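Local structure of beta sliding clamp (Caulobacter crescentus, 5WCE) at residues V206-M220 with V236-I250. The protein probably confers processivity on DNA polymerases as a ring-shaped head-to-tail homodimer that encircles DNA and tethers them to it. Residues are numbered along the deposited sequence; the frame is centred on the assembly and turned at random.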
ATOM      1  N   VAL A 206     -16.534  20.055 -22.783  1.00 24.03           N
ATOM      2  CA  VAL A 206     -16.251  18.625 -22.963  1.00 23.47           C
ATOM      3  C   VAL A 206     -16.179  17.861 -21.656  1.00 22.11           C
ATOM      4  O   VAL A 206     -15.692  18.392 -20.629  1.00 21.44           O
ATOM      5  CB  VAL A 206     -14.922  18.364 -23.722  1.00 23.83           C
ATOM      6  CG1 VAL A 206     -15.010  18.838 -25.182  1.00 26.07           C
ATOM      7  CG2 VAL A 206     -13.744  19.021 -23.043  1.00 23.37           C
ATOM      8  N   ILE A 207     -16.548  16.578 -21.726  1.00 21.38           N
ATOM      9  CA  ILE A 207     -16.480  15.712 -20.569  1.00 20.38           C
ATOM     10  C   ILE A 207     -15.217  14.898 -20.746  1.00 19.81           C
ATOM     11  O   ILE A 207     -15.166  14.021 -21.604  1.00 20.26           O
ATOM     12  CB  ILE A 207     -17.716  14.809 -20.417  1.00 20.87           C
ATOM     13  CG1 ILE A 207     -18.985  15.615 -20.452  1.00 21.88           C
ATOM     14  CG2 ILE A 207     -17.589  14.001 -19.124  1.00 20.48           C
ATOM     15  CD1 ILE A 207     -20.257  14.781 -20.735  1.00 22.87           C
ATOM     16  N   VAL A 208     -14.206  15.229 -19.947  1.00 18.79           N
ATOM     17  CA  VAL A 208     -12.891  14.584 -20.024  1.00 19.17           C
ATOM     18  C   VAL A 208     -12.938  13.315 -19.149  1.00 19.31           C
ATOM     19  O   VAL A 208     -13.197  13.405 -17.940  1.00 18.61           O
ATOM     20  CB  VAL A 208     -11.755  15.521 -19.596  1.00 18.31           C
ATOM     21  CG1 VAL A 208     -10.409  14.842 -19.871  1.00 18.58           C
ATOM     22  CG2 VAL A 208     -11.866  16.892 -20.264  1.00 19.12           C
ATOM     23  N   PRO A 209     -12.681  12.126 -19.749  1.00 20.75           N
ATOM     24  CA  PRO A 209     -12.767  10.878 -18.964  1.00 20.86           C
ATOM     25  C   PRO A 209     -11.922  10.857 -17.693  1.00 20.56           C
ATOM     26  O   PRO A 209     -10.824  11.433 -17.638  1.00 18.86           O
ATOM     27  CB  PRO A 209     -12.281   9.796 -19.959  1.00 21.33           C
ATOM     28  CG  PRO A 209     -12.626  10.360 -21.288  1.00 21.72           C
ATOM     29  CD  PRO A 209     -12.357  11.855 -21.165  1.00 20.72           C
ATOM     30  N   ARG A 210     -12.446  10.165 -16.681  1.00 21.96           N
ATOM     31  CA  ARG A 210     -11.775  10.042 -15.403  1.00 23.42           C
ATOM     32  C   ARG A 210     -10.333   9.631 -15.543  1.00 22.29           C
ATOM     33  O   ARG A 210      -9.449  10.264 -14.963  1.00 22.92           O
ATOM     34  CB  ARG A 210     -12.551   9.078 -14.475  1.00 26.20           C
ATOM     35  CG  ARG A 210     -11.932   8.889 -13.101  1.00 29.34           C
ATOM     36  CD  ARG A 210     -12.637   7.798 -12.296  1.00 33.19           C
ATOM     37  NE  ARG A 210     -12.593   6.492 -12.977  1.00 36.09           N
ATOM     38  CZ  ARG A 210     -13.585   5.883 -13.651  1.00 38.17           C
ATOM     39  NH1 ARG A 210     -14.827   6.376 -13.758  1.00 37.64           N
ATOM     40  NH2 ARG A 210     -13.318   4.691 -14.234  1.00 40.88           N
ATOM     41  N   LYS A 211     -10.076   8.572 -16.301  1.00 22.37           N
ATOM     42  CA  LYS A 211      -8.706   8.096 -16.448  1.00 22.19           C
ATOM     43  C   LYS A 211      -7.826   9.133 -17.142  1.00 21.01           C
ATOM     44  O   LYS A 211      -6.646   9.287 -16.829  1.00 20.81           O
ATOM     45  CB  LYS A 211      -8.666   6.729 -17.151  1.00 23.45           C
ATOM     46  CG  LYS A 211      -7.228   6.224 -17.352  1.00 24.10           C
ATOM     47  CD  LYS A 211      -7.150   4.849 -18.007  1.00 24.20           C
ATOM     48  CE  LYS A 211      -5.715   4.480 -18.353  1.00 24.28           C
ATOM     49  NZ  LYS A 211      -5.704   3.181 -19.104  1.00 24.38           N
ATOM     50  N   THR A 212      -8.385   9.838 -18.122  1.00 21.51           N
ATOM     51  CA  THR A 212      -7.639  10.891 -18.817  1.00 21.31           C
ATOM     52  C   THR A 212      -7.186  12.015 -17.902  1.00 20.16           C
ATOM     53  O   THR A 212      -6.066  12.486 -17.984  1.00 18.69           O
ATOM     54  CB  THR A 212      -8.508  11.482 -19.971  1.00 22.42           C
ATOM     55  OG1 THR A 212      -8.884  10.399 -20.883  1.00 22.22           O
ATOM     56  CG2 THR A 212      -7.742  12.612 -20.695  1.00 22.15           C
ATOM     57  N   ILE A 213      -8.093  12.439 -17.020  1.00 20.15           N
ATOM     58  CA  ILE A 213      -7.760  13.431 -15.981  1.00 20.10           C
ATOM     59  C   ILE A 213      -6.617  12.910 -15.105  1.00 19.94           C
ATOM     60  O   ILE A 213      -5.704  13.646 -14.812  1.00 20.87           O
ATOM     61  CB  ILE A 213      -9.020  13.811 -15.167  1.00 20.05           C
ATOM     62  CG1 ILE A 213      -9.963  14.634 -16.041  1.00 20.54           C
ATOM     63  CG2 ILE A 213      -8.647  14.503 -13.853  1.00 19.82           C
ATOM     64  CD1 ILE A 213      -9.414  15.972 -16.504  1.00 21.12           C
ATOM     65  N   ALA A 214      -6.668  11.646 -14.728  1.00 20.74           N
ATOM     66  CA  ALA A 214      -5.691  11.070 -13.841  1.00 21.69           C
ATOM     67  C   ALA A 214      -4.310  11.078 -14.501  1.00 22.18           C
ATOM     68  O   ALA A 214      -3.324  11.509 -13.900  1.00 22.18           O
ATOM     69  CB  ALA A 214      -6.087   9.665 -13.444  1.00 22.05           C
ATOM     70  N   GLU A 215      -4.271  10.659 -15.765  1.00 24.82           N
ATOM     71  CA  GLU A 215      -3.029  10.580 -16.502  1.00 25.34           C
ATOM     72  C   GLU A 215      -2.506  11.967 -16.812  1.00 23.55           C
ATOM     73  O   GLU A 215      -1.300  12.208 -16.675  1.00 22.41           O
ATOM     74  CB  GLU A 215      -3.202   9.732 -17.776  1.00 28.64           C
ATOM     75  CG  GLU A 215      -3.476   8.260 -17.487  1.00 33.09           C
ATOM     76  CD  GLU A 215      -2.382   7.657 -16.626  1.00 38.41           C
ATOM     77  OE1 GLU A 215      -1.234   7.837 -17.025  1.00 40.10           O
ATOM     78  OE2 GLU A 215      -2.663   7.100 -15.528  1.00 45.00           O
ATOM     79  N   ALA A 216      -3.392  12.898 -17.206  1.00 22.03           N
ATOM     80  CA  ALA A 216      -2.972  14.296 -17.370  1.00 21.78           C
ATOM     81  C   ALA A 216      -2.399  14.919 -16.102  1.00 21.92           C
ATOM     82  O   ALA A 216      -1.369  15.622 -16.129  1.00 20.98           O
ATOM     83  CB  ALA A 216      -4.128  15.186 -17.926  1.00 21.95           C
ATOM     84  N   ARG A 217      -3.069  14.655 -14.988  1.00 22.13           N
ATOM     85  CA  ARG A 217      -2.638  15.185 -13.719  1.00 22.54           C
ATOM     86  C   ARG A 217      -1.252  14.623 -13.347  1.00 23.51           C
ATOM     87  O   ARG A 217      -0.418  15.362 -12.852  1.00 24.79           O
ATOM     88  CB  ARG A 217      -3.682  14.821 -12.630  1.00 22.41           C
ATOM     89  CG  ARG A 217      -3.322  15.311 -11.216  1.00 22.53           C
ATOM     90  CD  ARG A 217      -3.145  16.820 -11.156  1.00 22.98           C
ATOM     91  NE  ARG A 217      -2.746  17.185  -9.819  1.00 24.19           N
ATOM     92  CZ  ARG A 217      -1.503  17.232  -9.355  1.00 25.81           C
ATOM     93  NH1 ARG A 217      -0.489  16.919 -10.130  1.00 27.81           N
ATOM     94  NH2 ARG A 217      -1.270  17.618  -8.097  1.00 26.05           N
ATOM     95  N   ARG A 218      -1.014  13.341 -13.611  1.00 24.79           N
ATOM     96  CA  ARG A 218       0.326  12.731 -13.392  1.00 27.25           C
ATOM     97  C   ARG A 218       1.418  13.437 -14.199  1.00 27.04           C
ATOM     98  O   ARG A 218       2.432  13.863 -13.673  1.00 25.35           O
ATOM     99  CB  ARG A 218       0.262  11.233 -13.715  1.00 29.95           C
ATOM    100  CG  ARG A 218       1.465  10.455 -13.237  1.00 34.03           C
ATOM    101  CD  ARG A 218       1.524   8.999 -13.714  1.00 37.49           C
ATOM    102  NE  ARG A 218       0.217   8.330 -13.713  1.00 43.72           N
ATOM    103  CZ  ARG A 218      -0.413   7.760 -12.667  1.00 47.06           C
ATOM    104  NH1 ARG A 218       0.107   7.716 -11.428  1.00 50.53           N
ATOM    105  NH2 ARG A 218      -1.599   7.208 -12.877  1.00 46.78           N
ATOM    106  N   LEU A 219       1.152  13.626 -15.492  1.00 26.58           N
ATOM    107  CA  LEU A 219       2.087  14.346 -16.354  1.00 27.82           C
ATOM    108  C   LEU A 219       2.313  15.793 -15.963  1.00 28.26           C
ATOM    109  O   LEU A 219       3.427  16.357 -16.147  1.00 27.94           O
ATOM    110  CB  LEU A 219       1.634  14.245 -17.822  1.00 26.54           C
ATOM    111  CG  LEU A 219       1.735  12.821 -18.403  1.00 26.88           C
ATOM    112  CD1 LEU A 219       1.005  12.647 -19.736  1.00 26.08           C
ATOM    113  CD2 LEU A 219       3.183  12.357 -18.601  1.00 27.20           C
ATOM    114  N   MET A 220       1.265  16.441 -15.438  1.00 29.85           N
ATOM    115  CA  MET A 220       1.422  17.774 -14.874  1.00 30.48           C
ATOM    116  C   MET A 220       2.443  17.862 -13.762  1.00 35.03           C
ATOM    117  O   MET A 220       2.991  18.929 -13.588  1.00 35.64           O
ATOM    118  CB  MET A 220       0.096  18.296 -14.333  1.00 28.96           C
ATOM    119  CG  MET A 220      -0.756  18.821 -15.436  1.00 28.43           C
ATOM    120  SD  MET A 220      -2.393  19.250 -14.850  1.00 26.54           S
ATOM    121  CE  MET A 220      -3.342  18.584 -16.215  1.00 26.22           C
ATOM    122  N   VAL A 236      -9.695  15.890 -26.757  1.00 25.68           N
ATOM    123  CA  VAL A 236      -8.941  16.823 -25.962  1.00 25.74           C
ATOM    124  C   VAL A 236      -7.467  16.409 -26.056  1.00 25.06           C
ATOM    125  O   VAL A 236      -7.158  15.214 -26.167  1.00 23.43           O
ATOM    126  CB  VAL A 236      -9.503  16.907 -24.524  1.00 25.93           C
ATOM    127  CG1 VAL A 236      -9.392  15.622 -23.775  1.00 24.94           C
ATOM    128  CG2 VAL A 236      -8.780  17.942 -23.717  1.00 27.70           C
ATOM    129  N   ARG A 237      -6.579  17.390 -26.092  1.00 25.35           N
ATOM    130  CA  ARG A 237      -5.132  17.148 -26.128  1.00 25.26           C
ATOM    131  C   ARG A 237      -4.421  18.066 -25.143  1.00 25.37           C
ATOM    132  O   ARG A 237      -4.635  19.287 -25.123  1.00 24.80           O
ATOM    133  CB  ARG A 237      -4.587  17.320 -27.526  1.00 26.83           C
ATOM    134  CG  ARG A 237      -3.118  16.925 -27.720  1.00 27.44           C
ATOM    135  CD  ARG A 237      -2.808  16.835 -29.192  1.00 29.90           C
ATOM    136  NE  ARG A 237      -1.440  16.428 -29.411  1.00 31.21           N
ATOM    137  CZ  ARG A 237      -0.377  17.211 -29.348  1.00 34.69           C
ATOM    138  NH1 ARG A 237      -0.507  18.527 -29.137  1.00 37.87           N
ATOM    139  NH2 ARG A 237       0.831  16.686 -29.606  1.00 35.72           N
ATOM    140  N   PHE A 238      -3.576  17.467 -24.319  1.00 24.55           N
ATOM    141  CA  PHE A 238      -2.735  18.184 -23.386  1.00 25.44           C
ATOM    142  C   PHE A 238      -1.311  17.983 -23.893  1.00 27.57           C
ATOM    143  O   PHE A 238      -0.870  16.835 -24.078  1.00 26.90           O
ATOM    144  CB  PHE A 238      -2.822  17.605 -22.010  1.00 24.46           C
ATOM    145  CG  PHE A 238      -4.186  17.587 -21.413  1.00 25.11           C
ATOM    146  CD1 PHE A 238      -4.590  18.622 -20.565  1.00 25.71           C
ATOM    147  CD2 PHE A 238      -5.032  16.472 -21.575  1.00 24.85           C
ATOM    148  CE1 PHE A 238      -5.835  18.604 -19.981  1.00 25.69           C
ATOM    149  CE2 PHE A 238      -6.277  16.461 -20.979  1.00 24.98           C
ATOM    150  CZ  PHE A 238      -6.670  17.530 -20.175  1.00 25.49           C
ATOM    151  N   GLU A 239      -0.591  19.070 -24.082  1.00 29.93           N
ATOM    152  CA  GLU A 239       0.849  19.008 -24.378  1.00 33.73           C
ATOM    153  C   GLU A 239       1.704  19.539 -23.201  1.00 34.85           C
ATOM    154  O   GLU A 239       1.490  20.688 -22.727  1.00 36.26           O
ATOM    155  CB  GLU A 239       1.110  19.861 -25.592  1.00 36.58           C
ATOM    156  CG  GLU A 239       1.824  19.209 -26.735  1.00 41.79           C
ATOM    157  CD  GLU A 239       2.031  20.205 -27.832  1.00 45.34           C
ATOM    158  OE1 GLU A 239       2.776  21.205 -27.628  1.00 50.93           O
ATOM    159  OE2 GLU A 239       1.383  20.051 -28.877  1.00 49.45           O
ATOM    160  N   PHE A 240       2.698  18.724 -22.795  1.00 33.77           N
ATOM    161  CA  PHE A 240       3.588  18.996 -21.649  1.00 32.97           C
ATOM    162  C   PHE A 240       5.024  18.921 -22.176  1.00 35.84           C
ATOM    163  O   PHE A 240       5.729  17.888 -21.933  1.00 42.74           O
ATOM    164  CB  PHE A 240       3.463  17.899 -20.600  1.00 30.20           C
ATOM    165  CG  PHE A 240       2.050  17.432 -20.301  1.00 29.52           C
ATOM    166  CD1 PHE A 240       1.338  18.005 -19.218  1.00 28.98           C
ATOM    167  CD2 PHE A 240       1.474  16.377 -20.988  1.00 26.61           C
ATOM    168  CE1 PHE A 240       0.090  17.555 -18.887  1.00 27.73           C
ATOM    169  CE2 PHE A 240       0.207  15.939 -20.678  1.00 27.17           C
ATOM    170  CZ  PHE A 240      -0.497  16.543 -19.631  1.00 27.82           C
ATOM    171  N   GLY A 241       5.433  19.890 -22.971  1.00 33.63           N
ATOM    172  CA  GLY A 241       6.735  19.843 -23.655  1.00 34.61           C
ATOM    173  C   GLY A 241       6.882  18.669 -24.620  1.00 33.07           C
ATOM    174  O   GLY A 241       6.164  18.578 -25.590  1.00 33.09           O
ATOM    175  N   ALA A 242       7.751  17.724 -24.307  1.00 32.21           N
ATOM    176  CA  ALA A 242       7.965  16.574 -25.182  1.00 30.91           C
ATOM    177  C   ALA A 242       6.831  15.528 -25.104  1.00 27.98           C
ATOM    178  O   ALA A 242       6.618  14.753 -26.039  1.00 28.60           O
ATOM    179  CB  ALA A 242       9.326  15.930 -24.858  1.00 31.76           C
ATOM    180  N   ALA A 243       6.128  15.477 -23.986  1.00 25.43           N
ATOM    181  CA  ALA A 243       5.076  14.530 -23.816  1.00 24.05           C
ATOM    182  C   ALA A 243       3.724  15.158 -24.224  1.00 24.54           C
ATOM    183  O   ALA A 243       3.541  16.409 -24.140  1.00 24.80           O
ATOM    184  CB  ALA A 243       5.060  14.048 -22.397  1.00 24.32           C
ATOM    185  N   ALA A 244       2.786  14.323 -24.690  1.00 23.09           N
ATOM    186  CA  ALA A 244       1.399  14.804 -25.036  1.00 22.59           C
ATOM    187  C   ALA A 244       0.387  13.710 -24.756  1.00 22.46           C
ATOM    188  O   ALA A 244       0.685  12.495 -24.869  1.00 22.93           O
ATOM    189  CB  ALA A 244       1.334  15.235 -26.482  1.00 23.05           C
ATOM    190  N   LEU A 245      -0.799  14.075 -24.321  1.00 22.24           N
ATOM    191  CA  LEU A 245      -1.851  13.112 -24.051  1.00 22.14           C
ATOM    192  C   LEU A 245      -3.042  13.531 -24.902  1.00 21.68           C
ATOM    193  O   LEU A 245      -3.523  14.663 -24.764  1.00 21.28           O
ATOM    194  CB  LEU A 245      -2.168  13.153 -22.565  1.00 22.86           C
ATOM    195  CG  LEU A 245      -3.154  12.193 -21.928  1.00 25.84           C
ATOM    196  CD1 LEU A 245      -3.564  12.755 -20.548  1.00 26.99           C
ATOM    197  CD2 LEU A 245      -4.415  11.985 -22.676  1.00 27.93           C
ATOM    198  N   THR A 246      -3.460  12.679 -25.829  1.00 20.97           N
ATOM    199  CA  THR A 246      -4.635  12.949 -26.666  1.00 20.97           C
ATOM    200  C   THR A 246      -5.716  11.956 -26.255  1.00 21.25           C
ATOM    201  O   THR A 246      -5.440  10.746 -26.129  1.00 20.78           O
ATOM    202  CB  THR A 246      -4.300  12.803 -28.157  1.00 21.53           C
ATOM    203  OG1 THR A 246      -3.122  13.547 -28.480  1.00 20.18           O
ATOM    204  CG2 THR A 246      -5.451  13.244 -28.996  1.00 22.10           C
ATOM    205  N   SER A 247      -6.949  12.431 -26.047  1.00 20.63           N
ATOM    206  CA  SER A 247      -8.029  11.560 -25.539  1.00 20.61           C
ATOM    207  C   SER A 247      -9.351  11.821 -26.208  1.00 21.91           C
ATOM    208  O   SER A 247      -9.707  12.995 -26.525  1.00 21.41           O
ATOM    209  CB  SER A 247      -8.187  11.741 -24.003  1.00 20.18           C
ATOM    210  OG  SER A 247      -9.299  11.004 -23.478  1.00 20.44           O
ATOM    211  N   LYS A 248     -10.124  10.745 -26.397  1.00 22.87           N
ATOM    212  CA  LYS A 248     -11.570  10.897 -26.648  1.00 24.45           C
ATOM    213  C   LYS A 248     -12.228  11.585 -25.441  1.00 23.67           C
ATOM    214  O   LYS A 248     -11.687  11.584 -24.328  1.00 21.00           O
ATOM    215  CB  LYS A 248     -12.257   9.555 -26.831  1.00 26.06           C
ATOM    216  CG  LYS A 248     -11.804   8.793 -28.072  1.00 27.86           C
ATOM    217  CD  LYS A 248     -12.376   7.393 -28.055  1.00 30.10           C
ATOM    218  CE  LYS A 248     -11.823   6.624 -29.246  1.00 32.85           C
ATOM    219  NZ  LYS A 248     -12.315   5.227 -29.251  1.00 35.01           N
ATOM    220  N   VAL A 249     -13.409  12.136 -25.705  1.00 24.12           N
ATOM    221  CA  VAL A 249     -14.220  12.772 -24.663  1.00 25.57           C
ATOM    222  C   VAL A 249     -15.489  11.961 -24.535  1.00 26.45           C
ATOM    223  O   VAL A 249     -15.816  11.199 -25.417  1.00 28.38           O
ATOM    224  CB  VAL A 249     -14.528  14.274 -24.948  1.00 25.82           C
ATOM    225  CG1 VAL A 249     -13.230  15.104 -24.970  1.00 25.37           C
ATOM    226  CG2 VAL A 249     -15.329  14.460 -26.163  1.00 27.03           C
ATOM    227  N   ILE A 250     -16.164  12.054 -23.410  1.00 26.77           N
ATOM    228  CA  ILE A 250     -17.399  11.311 -23.238  1.00 28.64           C
ATOM    229  C   ILE A 250     -18.517  11.977 -24.066  1.00 31.78           C
ATOM    230  O   ILE A 250     -18.758  13.161 -23.916  1.00 30.56           O
ATOM    231  CB  ILE A 250     -17.770  11.162 -21.766  1.00 27.40           C
ATOM    232  CG1 ILE A 250     -16.710  10.303 -21.091  1.00 26.91           C
ATOM    233  CG2 ILE A 250     -19.171  10.565 -21.639  1.00 28.61           C
ATOM    234  CD1 ILE A 250     -16.774  10.222 -19.603  1.00 26.61           C
TER
HETATM  235  O   HOH W   1     -18.007  15.828 -24.078  1.00 24.71           O
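Helix 210-220, which carries Ala216 and Leu219 against Phe238, Phe240 and Leu245, lies almost along the hairpin beneath it: its axis runs at 15° to strand 236-240, nearly parallel, and at 171° to strand 243-248, nearly antiparallel, the segment axes passing 9.6 and 9.3 Å apart. Each of two rings takes one helix CB over a face. Ala216 CB sits 3.9 Å from the centroid of the Phe238 ring, nearly on the ring normal, while Thr212 CG2 meets that ring at its edge. One turn on, Leu219 CB makes the same CH-pi contact with Phe240, 3.6 Å from the centroid; Met220 CG approaches this second ring near its plane. CG anti to the backbone N carries Leu245 CD1 in to the helix backbone, 3.3 Å from Ala216 N. In this central domain of the DNA-clamp fold, strand 243-248 also pairs antiparallel with strand 58-65 of the N-terminal domain, so the helix packs on a sheet continuous across two domains; helix 140-148 packs beside it against Ile213 and Met220. Near the helix start, Thr212 OG1 donates to Ser247 OG over 2.7 Å, and Ser247 OG in turn donates to a lone pair of Lys248 O. Pro209, the N-cap residue, brings CD to 3.2 Å from that same Lys248 O. Before the proline, Ile250 N donates a hydrogen bond to Ile207 O (2.9 Å, N-H...O 167°), and one water bridges Ile207 N to Ile250 O.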